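PDB 4O5P: DUF2235 domain-containing protein from Pseudomonas aeruginosa, which probably hydrolyses membrane phospholipids as the type VI secretion effector Tle1, a phospholipase with an alpha/beta-hydrolase catalytic domain. Local coordinates for residues G18-D23 / A406-Y411; S28-K33 / E413-G418; Q35-V40 / C62-I67; R230-G235 / G418-V423. All coordinates share one frame; numbering follows the deposited sequence.

Contact 1 (G18-D23 / A406-Y411)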
loop_
_atom_site.group_PDB
_atom_site.type_symbol
_atom_site.label_atom_id
_atom_site.label_comp_id
_atom_site.label_asym_id
_atom_site.label_seq_id
_atom_site.Cartn_x
_atom_site.Cartn_y
_atom_site.Cartn_z
ATOM N N GLY A 18 15.293 -22.363 -7.775
ATOM C CA GLY A 18 14.895 -20.966 -7.841
ATOM C C GLY A 18 14.376 -20.571 -9.215
ATOM O O GLY A 18 14.272 -21.402 -10.114
ATOM N N ARG A 19 14.052 -19.298 -9.381
ATOM C CA ARG A 19 13.431 -18.836 -10.609
ATOM C C ARG A 19 14.365 -17.909 -11.348
ATOM O O ARG A 19 13.985 -17.337 -12.378
ATOM C CB ARG A 19 12.114 -18.106 -10.321
ATOM C CG ARG A 19 11.111 -18.873 -9.468
ATOM C CD ARG A 19 9.700 -18.314 -9.616
ATOM N NE ARG A 19 8.786 -18.863 -8.621
ATOM C CZ ARG A 19 8.067 -19.968 -8.790
ATOM N NH1 ARG A 19 8.154 -20.662 -9.924
ATOM N NH2 ARG A 19 7.271 -20.391 -7.821
ATOM N N LEU A 20 15.579 -17.750 -10.825
ATOM C CA LEU A 20 16.543 -16.829 -11.436
ATOM C C LEU A 20 17.571 -17.492 -12.380
ATOM O O LEU A 20 18.390 -16.809 -13.006
ATOM C CB LEU A 20 17.231 -15.971 -10.373
ATOM C CG LEU A 20 16.495 -14.648 -10.121
ATOM C CD1 LEU A 20 15.213 -14.856 -9.311
ATOM C CD2 LEU A 20 17.386 -13.624 -9.453
ATOM N N THR A 21 17.508 -18.815 -12.496
ATOM C CA THR A 21 18.353 -19.537 -13.444
ATOM C C THR A 21 17.895 -19.230 -14.867
ATOM O O THR A 21 16.734 -18.893 -15.087
ATOM C CB THR A 21 18.261 -21.041 -13.207
ATOM O OG1 THR A 21 16.882 -21.422 -13.160
ATOM C CG2 THR A 21 18.912 -21.409 -11.877
ATOM N N TYR A 22 18.788 -19.338 -15.843
ATOM C CA TYR A 22 18.389 -18.991 -17.203
ATOM C C TYR A 22 19.003 -19.826 -18.308
ATOM O O TYR A 22 20.055 -20.434 -18.137
ATOM C CB TYR A 22 18.662 -17.516 -17.494
ATOM C CG TYR A 22 20.076 -17.073 -17.221
ATOM C CD1 TYR A 22 21.069 -17.174 -18.199
ATOM C CD2 TYR A 22 20.415 -16.530 -15.992
ATOM C CE1 TYR A 22 22.364 -16.757 -17.944
ATOM C CE2 TYR A 22 21.703 -16.101 -15.733
ATOM C CZ TYR A 22 22.671 -16.219 -16.704
ATOM O OH TYR A 22 23.945 -15.791 -16.406
ATOM N N ASP A 23 18.315 -19.820 -19.447
ATOM C CA ASP A 23 18.742 -20.486 -20.667
ATOM C C ASP A 23 19.025 -19.395 -21.696
ATOM O O ASP A 23 18.454 -18.309 -21.607
ATOM C CB ASP A 23 17.597 -21.357 -21.176
ATOM C CG ASP A 23 18.040 -22.742 -21.535
ATOM O OD1 ASP A 23 19.149 -22.874 -22.099
ATOM O OD2 ASP A 23 17.288 -23.702 -21.253
ATOM N N ALA A 406 7.985 -14.580 -2.899
ATOM C CA ALA A 406 7.164 -13.667 -3.690
ATOM C C ALA A 406 8.036 -12.828 -4.626
ATOM O O ALA A 406 7.693 -12.638 -5.796
ATOM C CB ALA A 406 6.339 -12.783 -2.793
ATOM N N LEU A 407 9.177 -12.357 -4.125
ATOM C CA LEU A 407 10.091 -11.546 -4.949
ATOM C C LEU A 407 10.493 -12.314 -6.204
ATOM O O LEU A 407 10.323 -11.830 -7.344
ATOM C CB LEU A 407 11.339 -11.167 -4.146
ATOM C CG LEU A 407 12.542 -10.633 -4.920
ATOM C CD1 LEU A 407 12.227 -9.263 -5.516
ATOM C CD2 LEU A 407 13.725 -10.543 -4.004
ATOM N N GLN A 408 10.986 -13.528 -6.007
ATOM C CA GLN A 408 11.412 -14.308 -7.159
ATOM C C GLN A 408 10.222 -14.552 -8.077
ATOM O O GLN A 408 10.331 -14.453 -9.320
ATOM C CB GLN A 408 12.074 -15.619 -6.723
ATOM C CG GLN A 408 13.503 -15.433 -6.218
ATOM C CD GLN A 408 14.340 -16.711 -6.300
ATOM O OE1 GLN A 408 13.876 -17.744 -6.788
ATOM N NE2 GLN A 408 15.584 -16.640 -5.817
ATOM N N HIS A 409 9.068 -14.795 -7.471
ATOM C CA HIS A 409 7.911 -15.129 -8.276
ATOM C C HIS A 409 7.625 -13.923 -9.167
ATOM O O HIS A 409 7.423 -14.069 -10.388
ATOM C CB HIS A 409 6.719 -15.503 -7.386
ATOM C CG HIS A 409 5.469 -15.847 -8.136
ATOM N ND1 HIS A 409 4.293 -16.184 -7.501
ATOM C CD2 HIS A 409 5.206 -15.901 -9.467
ATOM C CE1 HIS A 409 3.359 -16.423 -8.406
ATOM N NE2 HIS A 409 3.886 -16.250 -9.606
HETATM N N MSE A 410 7.695 -12.729 -8.571
HETATM C CA MSE A 410 7.256 -11.546 -9.283
HETATM C C MSE A 410 8.249 -11.356 -10.402
HETATM O O MSE A 410 7.872 -11.081 -11.555
HETATM C CB MSE A 410 7.211 -10.310 -8.361
HETATM C CG MSE A 410 6.647 -9.083 -9.076
HETATM SE SE MSE A 410 4.752 -9.315 -9.496
HETATM C CE MSE A 410 4.063 -8.794 -7.762
ATOM N N TYR A 411 9.518 -11.603 -10.070
ATOM C CA TYR A 411 10.579 -11.427 -11.036
ATOM C C TYR A 411 10.265 -12.279 -12.254
ATOM O O TYR A 411 10.267 -11.783 -13.395
ATOM C CB TYR A 411 11.917 -11.829 -10.413
ATOM C CG TYR A 411 13.070 -11.798 -11.375
ATOM C CD1 TYR A 411 13.817 -10.644 -11.563
ATOM C CD2 TYR A 411 13.423 -12.934 -12.091
ATOM C CE1 TYR A 411 14.893 -10.632 -12.452
ATOM C CE2 TYR A 411 14.474 -12.930 -12.968
ATOM C CZ TYR A 411 15.205 -11.789 -13.154
ATOM O OH TYR A 411 16.255 -11.822 -14.053
HETATM O O HOH W 1 17.281 -15.054 -14.495
#

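Contact 2 (S28-K33 / E413-G418)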
loop_
_atom_site.group_PDB
_atom_site.type_symbol
_atom_site.label_atom_id
_atom_site.label_comp_id
_atom_site.label_asym_id
_atom_site.label_seq_id
_atom_site.Cartn_x
_atom_site.Cartn_y
_atom_site.Cartn_z
ATOM N N SER A 28 16.916 -15.024 -24.866
ATOM C CA SER A 28 16.588 -14.705 -26.249
ATOM C C SER A 28 15.146 -14.241 -26.336
ATOM O O SER A 28 14.860 -13.236 -26.964
ATOM C CB SER A 28 16.810 -15.908 -27.174
ATOM O OG SER A 28 18.186 -16.101 -27.435
ATOM N N GLU A 29 14.244 -14.953 -25.664
ATOM C CA GLU A 29 12.819 -14.643 -25.743
ATOM C C GLU A 29 12.441 -13.356 -25.030
ATOM O O GLU A 29 11.568 -12.603 -25.501
ATOM C CB GLU A 29 11.995 -15.792 -25.179
ATOM C CG GLU A 29 12.118 -17.065 -25.980
ATOM C CD GLU A 29 11.223 -18.151 -25.447
ATOM O OE1 GLU A 29 10.207 -17.812 -24.803
ATOM O OE2 GLU A 29 11.535 -19.337 -25.669
ATOM N N ASN A 30 13.062 -13.104 -23.882
ATOM C CA ASN A 30 12.775 -11.837 -23.192
ATOM C C ASN A 30 13.183 -10.655 -24.092
ATOM O O ASN A 30 12.404 -9.690 -24.317
ATOM C CB ASN A 30 13.463 -11.838 -21.823
ATOM C CG ASN A 30 13.537 -10.465 -21.182
ATOM O OD1 ASN A 30 14.551 -9.775 -21.311
ATOM N ND2 ASN A 30 12.485 -10.083 -20.436
ATOM N N ILE A 31 14.383 -10.777 -24.665
ATOM C CA ILE A 31 14.869 -9.792 -25.629
ATOM C C ILE A 31 13.871 -9.653 -26.773
ATOM O O ILE A 31 13.481 -8.541 -27.123
ATOM C CB ILE A 31 16.266 -10.176 -26.159
ATOM C CG1 ILE A 31 17.315 -9.906 -25.078
ATOM C CG2 ILE A 31 16.609 -9.397 -27.433
ATOM C CD1 ILE A 31 18.519 -10.816 -25.130
ATOM N N LEU A 32 13.437 -10.789 -27.321
ATOM C CA LEU A 32 12.543 -10.827 -28.475
ATOM C C LEU A 32 11.257 -10.048 -28.220
ATOM O O LEU A 32 10.777 -9.313 -29.100
ATOM C CB LEU A 32 12.203 -12.273 -28.886
ATOM C CG LEU A 32 13.257 -13.230 -29.478
ATOM C CD1 LEU A 32 12.647 -14.218 -30.464
ATOM C CD2 LEU A 32 14.472 -12.522 -30.090
ATOM N N LYS A 33 10.706 -10.213 -27.018
ATOM C CA LYS A 33 9.530 -9.445 -26.608
ATOM C C LYS A 33 9.826 -7.950 -26.559
ATOM O O LYS A 33 9.016 -7.130 -27.010
ATOM C CB LYS A 33 9.008 -9.924 -25.246
ATOM C CG LYS A 33 7.977 -11.020 -25.368
ATOM C CD LYS A 33 7.453 -11.476 -24.022
ATOM C CE LYS A 33 6.972 -12.915 -24.137
ATOM N NZ LYS A 33 5.998 -13.283 -23.063
ATOM N N GLU A 413 7.546 -13.557 -13.327
ATOM C CA GLU A 413 6.353 -13.148 -14.062
ATOM C C GLU A 413 6.746 -11.984 -14.941
ATOM O O GLU A 413 6.460 -11.983 -16.142
ATOM C CB GLU A 413 5.217 -12.732 -13.110
ATOM C CG GLU A 413 4.679 -13.882 -12.245
ATOM C CD GLU A 413 3.685 -14.732 -12.990
ATOM O OE1 GLU A 413 3.066 -15.610 -12.343
ATOM O OE2 GLU A 413 3.505 -14.510 -14.222
ATOM N N ALA A 414 7.492 -11.048 -14.358
ATOM C CA ALA A 414 7.823 -9.826 -15.062
ATOM C C ALA A 414 8.750 -10.206 -16.208
ATOM O O ALA A 414 8.605 -9.708 -17.328
ATOM C CB ALA A 414 8.472 -8.830 -14.126
ATOM N N PHE A 415 9.661 -11.137 -15.946
ATOM C CA PHE A 415 10.622 -11.507 -16.974
ATOM C C PHE A 415 9.870 -12.152 -18.142
ATOM O O PHE A 415 10.197 -11.925 -19.318
ATOM C CB PHE A 415 11.695 -12.439 -16.399
ATOM C CG PHE A 415 12.941 -12.513 -17.233
ATOM C CD1 PHE A 415 13.980 -11.615 -17.032
ATOM C CD2 PHE A 415 13.068 -13.474 -18.233
ATOM C CE1 PHE A 415 15.135 -11.676 -17.800
ATOM C CE2 PHE A 415 14.221 -13.538 -19.014
ATOM C CZ PHE A 415 15.254 -12.635 -18.799
ATOM N N GLU A 416 8.828 -12.912 -17.812
ATOM C CA GLU A 416 8.071 -13.624 -18.826
ATOM C C GLU A 416 7.326 -12.628 -19.675
ATOM O O GLU A 416 7.062 -12.882 -20.856
ATOM C CB GLU A 416 7.038 -14.548 -18.178
ATOM C CG GLU A 416 7.177 -16.025 -18.492
ATOM C CD GLU A 416 7.385 -16.322 -19.965
ATOM O OE1 GLU A 416 8.546 -16.267 -20.418
ATOM O OE2 GLU A 416 6.395 -16.623 -20.665
ATOM N N ALA A 417 6.974 -11.490 -19.078
ATOM C CA ALA A 417 6.106 -10.549 -19.776
ATOM C C ALA A 417 6.910 -9.529 -20.565
ATOM O O ALA A 417 6.347 -8.637 -21.204
ATOM C CB ALA A 417 5.138 -9.871 -18.792
ATOM N N GLY A 418 8.229 -9.665 -20.529
ATOM C CA GLY A 418 9.098 -8.834 -21.348
ATOM C C GLY A 418 9.792 -7.701 -20.606
ATOM O O GLY A 418 10.337 -6.798 -21.229
#

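Contact 3 (Q35-V40 / C62-I67)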
loop_
_atom_site.group_PDB
_atom_site.type_symbol
_atom_site.label_atom_id
_atom_site.label_comp_id
_atom_site.label_asym_id
_atom_site.label_seq_id
_atom_site.Cartn_x
_atom_site.Cartn_y
_atom_site.Cartn_z
ATOM N N GLN A 35 11.873 -6.338 -28.345
ATOM C CA GLN A 35 12.135 -5.828 -29.693
ATOM C C GLN A 35 10.977 -6.060 -30.665
ATOM O O GLN A 35 11.174 -6.014 -31.881
ATOM C CB GLN A 35 13.384 -6.484 -30.285
ATOM C CG GLN A 35 14.661 -6.349 -29.485
ATOM C CD GLN A 35 15.777 -7.198 -30.081
ATOM O OE1 GLN A 35 15.533 -8.043 -30.951
ATOM N NE2 GLN A 35 17.005 -6.976 -29.623
ATOM N N SER A 36 9.778 -6.316 -30.152
ATOM C CA SER A 36 8.648 -6.646 -31.028
ATOM C C SER A 36 8.199 -5.456 -31.885
ATOM O O SER A 36 7.916 -5.609 -33.086
ATOM C CB SER A 36 7.471 -7.232 -30.231
ATOM O OG SER A 36 6.954 -6.295 -29.300
ATOM N N ASP A 37 8.147 -4.276 -31.272
ATOM C CA ASP A 37 7.822 -3.045 -31.991
ATOM C C ASP A 37 8.737 -2.810 -33.199
ATOM O O ASP A 37 8.257 -2.536 -34.312
ATOM C CB ASP A 37 7.894 -1.847 -31.040
ATOM C CG ASP A 37 6.654 -1.720 -30.175
ATOM O OD1 ASP A 37 5.534 -1.796 -30.727
ATOM O OD2 ASP A 37 6.798 -1.546 -28.946
ATOM N N GLU A 38 10.047 -2.914 -32.966
ATOM C CA GLU A 38 11.051 -2.780 -34.021
ATOM C C GLU A 38 10.830 -3.802 -35.125
ATOM O O GLU A 38 10.971 -3.482 -36.293
ATOM C CB GLU A 38 12.463 -2.947 -33.462
ATOM C CG GLU A 38 12.885 -1.858 -32.492
ATOM C CD GLU A 38 14.313 -2.040 -32.010
ATOM O OE1 GLU A 38 15.178 -2.400 -32.840
ATOM O OE2 GLU A 38 14.569 -1.826 -30.802
ATOM N N ARG A 39 10.490 -5.033 -34.750
ATOM C CA ARG A 39 10.211 -6.077 -35.731
ATOM C C ARG A 39 9.050 -5.710 -36.636
ATOM O O ARG A 39 9.176 -5.764 -37.862
ATOM C CB ARG A 39 9.870 -7.381 -35.037
ATOM C CG ARG A 39 11.033 -8.285 -34.843
ATOM C CD ARG A 39 10.544 -9.681 -34.539
ATOM N NE ARG A 39 11.492 -10.328 -33.658
ATOM C CZ ARG A 39 11.442 -10.235 -32.337
ATOM N NH1 ARG A 39 10.466 -9.549 -31.745
ATOM N NH2 ARG A 39 12.362 -10.840 -31.612
ATOM N N VAL A 40 7.915 -5.362 -36.028
ATOM C CA VAL A 40 6.753 -4.930 -36.801
ATOM C C VAL A 40 7.129 -3.800 -37.752
ATOM O O VAL A 40 6.811 -3.840 -38.947
ATOM C CB VAL A 40 5.623 -4.426 -35.901
ATOM C CG1 VAL A 40 4.450 -3.956 -36.751
ATOM C CG2 VAL A 40 5.187 -5.511 -34.946
ATOM N N CYS A 62 15.197 2.232 -35.458
ATOM C CA CYS A 62 14.035 2.554 -34.633
ATOM C C CYS A 62 14.232 2.049 -33.207
ATOM O O CYS A 62 15.138 1.250 -32.955
ATOM C CB CYS A 62 12.778 1.937 -35.240
ATOM S SG CYS A 62 13.106 0.447 -36.208
ATOM N N LYS A 63 13.399 2.528 -32.277
ATOM C CA LYS A 63 13.407 2.004 -30.909
ATOM C C LYS A 63 12.080 2.236 -30.194
ATOM O O LYS A 63 11.437 3.268 -30.377
ATOM C CB LYS A 63 14.560 2.606 -30.094
ATOM C CG LYS A 63 14.467 4.110 -29.873
ATOM C CD LYS A 63 15.681 4.661 -29.126
ATOM C CE LYS A 63 15.471 6.139 -28.791
ATOM N NZ LYS A 63 16.713 6.847 -28.381
ATOM N N ALA A 64 11.657 1.268 -29.385
ATOM C CA ALA A 64 10.548 1.519 -28.476
ATOM C C ALA A 64 11.124 2.140 -27.217
ATOM O O ALA A 64 12.328 2.026 -26.951
ATOM C CB ALA A 64 9.809 0.246 -28.157
ATOM N N ILE A 65 10.284 2.828 -26.455
ATOM C CA ILE A 65 10.720 3.341 -25.163
ATOM C C ILE A 65 10.174 2.408 -24.093
ATOM O O ILE A 65 8.960 2.214 -24.000
ATOM C CB ILE A 65 10.236 4.791 -24.935
ATOM C CG1 ILE A 65 10.623 5.645 -26.142
ATOM C CG2 ILE A 65 10.831 5.375 -23.643
ATOM C CD1 ILE A 65 10.211 7.070 -26.028
ATOM N N HIS A 66 11.069 1.805 -23.316
ATOM C CA HIS A 66 10.655 0.831 -22.309
ATOM C C HIS A 66 10.868 1.461 -20.944
ATOM O O HIS A 66 11.974 1.917 -20.631
ATOM C CB HIS A 66 11.457 -0.474 -22.435
ATOM C CG HIS A 66 11.175 -1.255 -23.686
ATOM N ND1 HIS A 66 10.182 -2.215 -23.763
ATOM C CD2 HIS A 66 11.780 -1.246 -24.899
ATOM C CE1 HIS A 66 10.181 -2.749 -24.970
ATOM N NE2 HIS A 66 11.146 -2.185 -25.677
ATOM N N ILE A 67 9.804 1.507 -20.140
ATOM C CA ILE A 67 9.846 2.250 -18.885
ATOM C C ILE A 67 9.382 1.403 -17.710
ATOM O O ILE A 67 8.254 0.922 -17.696
ATOM C CB ILE A 67 8.934 3.479 -18.932
ATOM C CG1 ILE A 67 9.314 4.410 -20.090
ATOM C CG2 ILE A 67 8.965 4.222 -17.600
ATOM C CD1 ILE A 67 8.219 5.409 -20.446
HETATM O O HOH W 2 16.758 0.051 -34.402
#

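Contact 4 (R230-G235 / G418-V423)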
loop_
_atom_site.group_PDB
_atom_site.type_symbol
_atom_site.label_atom_id
_atom_site.label_comp_id
_atom_site.label_asym_id
_atom_site.label_seq_id
_atom_site.Cartn_x
_atom_site.Cartn_y
_atom_site.Cartn_z
ATOM N N ARG A 230 6.111 1.380 -23.713
ATOM C CA ARG A 230 5.750 0.116 -23.097
ATOM C C ARG A 230 6.135 0.184 -21.628
ATOM O O ARG A 230 7.298 0.452 -21.306
ATOM C CB ARG A 230 6.501 -1.013 -23.792
ATOM C CG ARG A 230 6.324 -1.021 -25.304
ATOM C CD ARG A 230 4.880 -1.246 -25.663
ATOM N NE ARG A 230 4.626 -1.220 -27.106
ATOM C CZ ARG A 230 3.412 -1.097 -27.635
ATOM N NH1 ARG A 230 2.346 -0.994 -26.845
ATOM N NH2 ARG A 230 3.257 -1.082 -28.950
ATOM N N LEU A 231 5.161 -0.046 -20.742
ATOM C CA LEU A 231 5.350 0.208 -19.309
ATOM C C LEU A 231 5.389 -1.079 -18.484
ATOM O O LEU A 231 4.625 -2.001 -18.726
ATOM C CB LEU A 231 4.240 1.106 -18.755
ATOM C CG LEU A 231 4.101 2.538 -19.283
ATOM C CD1 LEU A 231 3.275 3.379 -18.352
ATOM C CD2 LEU A 231 5.437 3.170 -19.480
ATOM N N TYR A 232 6.296 -1.118 -17.515
ATOM C CA TYR A 232 6.409 -2.204 -16.551
ATOM C C TYR A 232 6.339 -1.517 -15.193
ATOM O O TYR A 232 7.161 -0.643 -14.888
ATOM C CB TYR A 232 7.725 -2.964 -16.761
ATOM C CG TYR A 232 7.951 -3.232 -18.234
ATOM C CD1 TYR A 232 8.539 -2.265 -19.048
ATOM C CD2 TYR A 232 7.522 -4.414 -18.821
ATOM C CE1 TYR A 232 8.714 -2.479 -20.395
ATOM C CE2 TYR A 232 7.695 -4.633 -20.182
ATOM C CZ TYR A 232 8.295 -3.665 -20.954
ATOM O OH TYR A 232 8.474 -3.866 -22.304
ATOM N N ILE A 233 5.326 -1.878 -14.403
ATOM C CA ILE A 233 4.966 -1.114 -13.202
ATOM C C ILE A 233 4.905 -2.058 -12.002
ATOM O O ILE A 233 4.214 -3.069 -12.064
ATOM C CB ILE A 233 3.558 -0.464 -13.348
ATOM C CG1 ILE A 233 3.410 0.302 -14.679
ATOM C CG2 ILE A 233 3.243 0.438 -12.158
ATOM C CD1 ILE A 233 4.133 1.620 -14.740
ATOM N N TYR A 234 5.615 -1.738 -10.921
ATOM C CA TYR A 234 5.610 -2.583 -9.728
ATOM C C TYR A 234 5.113 -1.731 -8.558
ATOM O O TYR A 234 5.507 -0.574 -8.434
ATOM C CB TYR A 234 7.024 -3.124 -9.419
ATOM C CG TYR A 234 7.732 -3.776 -10.601
ATOM C CD1 TYR A 234 7.225 -4.923 -11.196
ATOM C CD2 TYR A 234 8.913 -3.243 -11.105
ATOM C CE1 TYR A 234 7.865 -5.517 -12.274
ATOM C CE2 TYR A 234 9.567 -3.830 -12.177
ATOM C CZ TYR A 234 9.041 -4.965 -12.751
ATOM O OH TYR A 234 9.684 -5.533 -13.822
ATOM N N GLY A 235 4.253 -2.289 -7.703
ATOM C CA GLY A 235 3.786 -1.540 -6.547
ATOM C C GLY A 235 3.609 -2.434 -5.330
ATOM O O GLY A 235 3.279 -3.613 -5.475
ATOM N N GLY A 418 8.229 -9.665 -20.529
ATOM C CA GLY A 418 9.098 -8.834 -21.348
ATOM C C GLY A 418 9.792 -7.701 -20.606
ATOM O O GLY A 418 10.337 -6.798 -21.229
ATOM N N ALA A 419 9.797 -7.754 -19.276
ATOM C CA ALA A 419 10.411 -6.687 -18.465
ATOM C C ALA A 419 11.930 -6.552 -18.640
ATOM O O ALA A 419 12.643 -7.553 -18.719
ATOM C CB ALA A 419 10.059 -6.873 -16.982
ATOM N N PRO A 420 12.431 -5.300 -18.692
ATOM C CA PRO A 420 13.869 -5.075 -18.856
ATOM C C PRO A 420 14.597 -5.379 -17.563
ATOM O O PRO A 420 14.977 -4.450 -16.836
ATOM C CB PRO A 420 13.958 -3.573 -19.174
ATOM C CG PRO A 420 12.576 -3.185 -19.613
ATOM C CD PRO A 420 11.677 -4.037 -18.756
ATOM N N LEU A 421 14.785 -6.667 -17.281
ATOM C CA LEU A 421 15.373 -7.091 -16.011
ATOM C C LEU A 421 16.787 -7.645 -16.171
ATOM O O LEU A 421 17.086 -8.358 -17.138
ATOM C CB LEU A 421 14.476 -8.141 -15.341
ATOM C CG LEU A 421 13.203 -7.613 -14.689
ATOM C CD1 LEU A 421 12.278 -8.738 -14.223
ATOM C CD2 LEU A 421 13.587 -6.686 -13.515
ATOM N N GLN A 422 17.663 -7.319 -15.230
ATOM C CA GLN A 422 18.988 -7.924 -15.218
ATOM C C GLN A 422 18.850 -9.409 -14.882
ATOM O O GLN A 422 17.870 -9.823 -14.247
ATOM C CB GLN A 422 19.883 -7.233 -14.190
ATOM C CG GLN A 422 19.956 -5.701 -14.340
ATOM C CD GLN A 422 20.450 -5.020 -13.085
ATOM O OE1 GLN A 422 21.030 -5.664 -12.210
ATOM N NE2 GLN A 422 20.215 -3.708 -12.978
ATOM N N VAL A 423 19.816 -10.215 -15.319
ATOM C CA VAL A 423 19.876 -11.610 -14.880
ATOM C C VAL A 423 21.170 -11.807 -14.114
ATOM O O VAL A 423 22.058 -10.953 -14.173
ATOM C CB VAL A 423 19.840 -12.591 -16.070
ATOM C CG1 VAL A 423 18.652 -12.287 -16.965
ATOM C CG2 VAL A 423 21.146 -12.513 -16.864
#

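Contact 1 (G18-D23 / A406-Y411)
G18 brings its CA to 3.5 Å from Q408 OE1, passing beside the amide oxygen on the way into R19. G18 has a positive phi (89°), a backbone shape that glycine takes readily. At R19 the backbone N donates to Q408 OE1 over 3.0 Å, with the N-H...O angle at 154°; the donor sits above the carbonyl plane of the amide, 41° out of it. The other half of that amide is also engaged, NE2 donating to F447 O, so both ends of the Q408 side chain are held and its rotation is fixed.

The R19 side chain, extended from CG to NE, runs alongside H409 in the same direction, its CD and NE passing over the helix backbone, and NE reaches 3.9 Å from H409 CA. Its NH2 ends on T13 O. Here the loop between strand 7-10 and helix 24-34 is laid across helix 403-416, one of the helices flanking the mixed sheet of the alpha/beta-hydrolase fold.

L20 then wedges between Q408 and Y411. Its CD1 touches Q408 CG at 3.6 Å, while CG lies over one face of the Y411 ring, a CH-pi contact 4.3 Å from the centroid. A water donates to L20 O at 2.6 Å and more weakly to Y411 OH, the hydroxyl that also bonds to Q422 O.

Contact 2 (S28-K33 / E413-G418)
A Schellman motif ends helix 403-416 at G418, and helix 24-34 packs against this C-terminal turn with N30 and K33. The positive phi of G418 (103°) lets the chain turn out of the helix, and F415 O, one of the carbonyls of the last turn, takes the G418 N-H. The same oxygen accepts a second bond from N30 ND2, 3.1 Å long with an N-H...O angle of 156°; this donor lies in the carbonyl plane, on a lone pair. Two donors therefore grip F415 O at the helix end, one from its own chain turn and one from the other helix.

N30 also stacks on the F415 ring. Its CG is anti to the backbone N (chi1 165°), which lays the amide over one face of the phenyl group with the planes 15° apart. N30 CB comes to 3.4 Å from F415 CE2, and ND2 sits over the ring centre. The amide is thus held flat against the ring and steered by its bonds, since ND2 also donates to A419 O.

One turn on, K33 stretches out, its CD passing the A417-G418 peptide, so that NZ comes to E416 O; the modelled hydrogen bond is too short to be taken at face value, and its exact geometry is doubtful. E416 OE2, 4.1 Å from K33 NZ, is too far for a salt bridge but probably adds some attraction at this exposed end.

K26 and L27 of helix 24-34 also touch F415, while A414 and A417 rest on F276 of strand 270-280, so helix 403-416 lies between helix 24-34 and the sheet.

Contact 3 (Q35-V40 / C62-I67)
With CG beside the backbone N (chi1 -65°) and the rest of the chain extended, E38 reaches across to the start of strand 62-71, where its carboxylate carbon CD lies 3.5 Å from C62 O. No direct hydrogen bond joins the carboxylate to this carbonyl. A water mediates between them, donating to C62 O at 2.5 Å and weakly to E38 OE1 at 3.3 Å. Further along, E38 OE2 approaches K63 CA at 4.0 Å, and the aliphatic CG passes C62 SG at 4.4 Å.

D37 points at the strand too. Its chi1 of -79° places OD2 against the methyl of A64, with D37 OD2 3.6 Å from A64 CB. The carboxylate takes its main partner from the next strand, where R230 NE makes a salt bridge to OD2, so A64 packs beside an ion pair rather than beside a lone charge.

Helix 36-43 runs roughly antiparallel to the strand, their segments at 149° and 7.5 Å at closest approach. It lies over one face of the mixed sheet, in which strand 62-71 stands between strands 111-116 and 225-236; the residues pointing away from it, I65 among them, pack on helix 139-162.

Contact 4 (R230-G235 / G418-V423)
Y232 turns the face of its ring to P420: the proline CD sits over it, 3.7 Å from the centroid and 15° off the normal, displaced toward the rim on the side of Y232 CD1 and CE1. This CH-pi contact joins strand 225-236, in the central sheet of the alpha/beta-hydrolase fold, to the loop that follows the Schellman end of helix 403-416. The strand runs on to G235, the first glycine of a GxSxG sequence consistent with the nucleophile elbow of this fold.

The Y232 and P420 side chains are set obliquely. With CG beside the backbone N (chi1 -45°), the Y232 ring stands up from the strand toward the loop, and its opposite rim meets A419, Y232 CD2 lying 3.7 Å from A419 CA. G418 O comes in obliquely near Y232 CE2 and is not bonded to the ring. The phenol instead reaches across to H66 on strand 62-71, where OH hydrogen-bonds to ND1, and this tether fixes the far end of the ring.

P420 is the centre of an inverse gamma turn; beyond it the backbone leaves the strand, and only the L421 side chain comes back toward Y234. There Y234 and L421 approach from opposite directions. The phenol oxygen has two aliphatic neighbours about a right angle apart: Y234 OH is 4.1 Å from L421 CD2 and 3.5 Å from A419 CB.

Overall arrangement
Contacts 1, 2 and 4 share one continuous run of chain, helix 403-416 and the loop after it, with G418 common to contacts 2 and 4. Contact 4 is wholly buried and almost purely apolar, ring against proline and methyl. Contacts 1 and 2 are partly buried and mix ring-face packing with side-chain amide bonds, using Q408 as acceptor in one and N30 as donor in the other; contact 2 adds a lysine at its exposed rim. Contact 3, farthest from the chain centre, has no direct hydrogen bond, relying on carboxylates against a methyl and strand backbone, with a water weakly bridging to glutamate. It meets contact 4 through neighbouring strands, and contact 2 through R39 NH1 on L32 O.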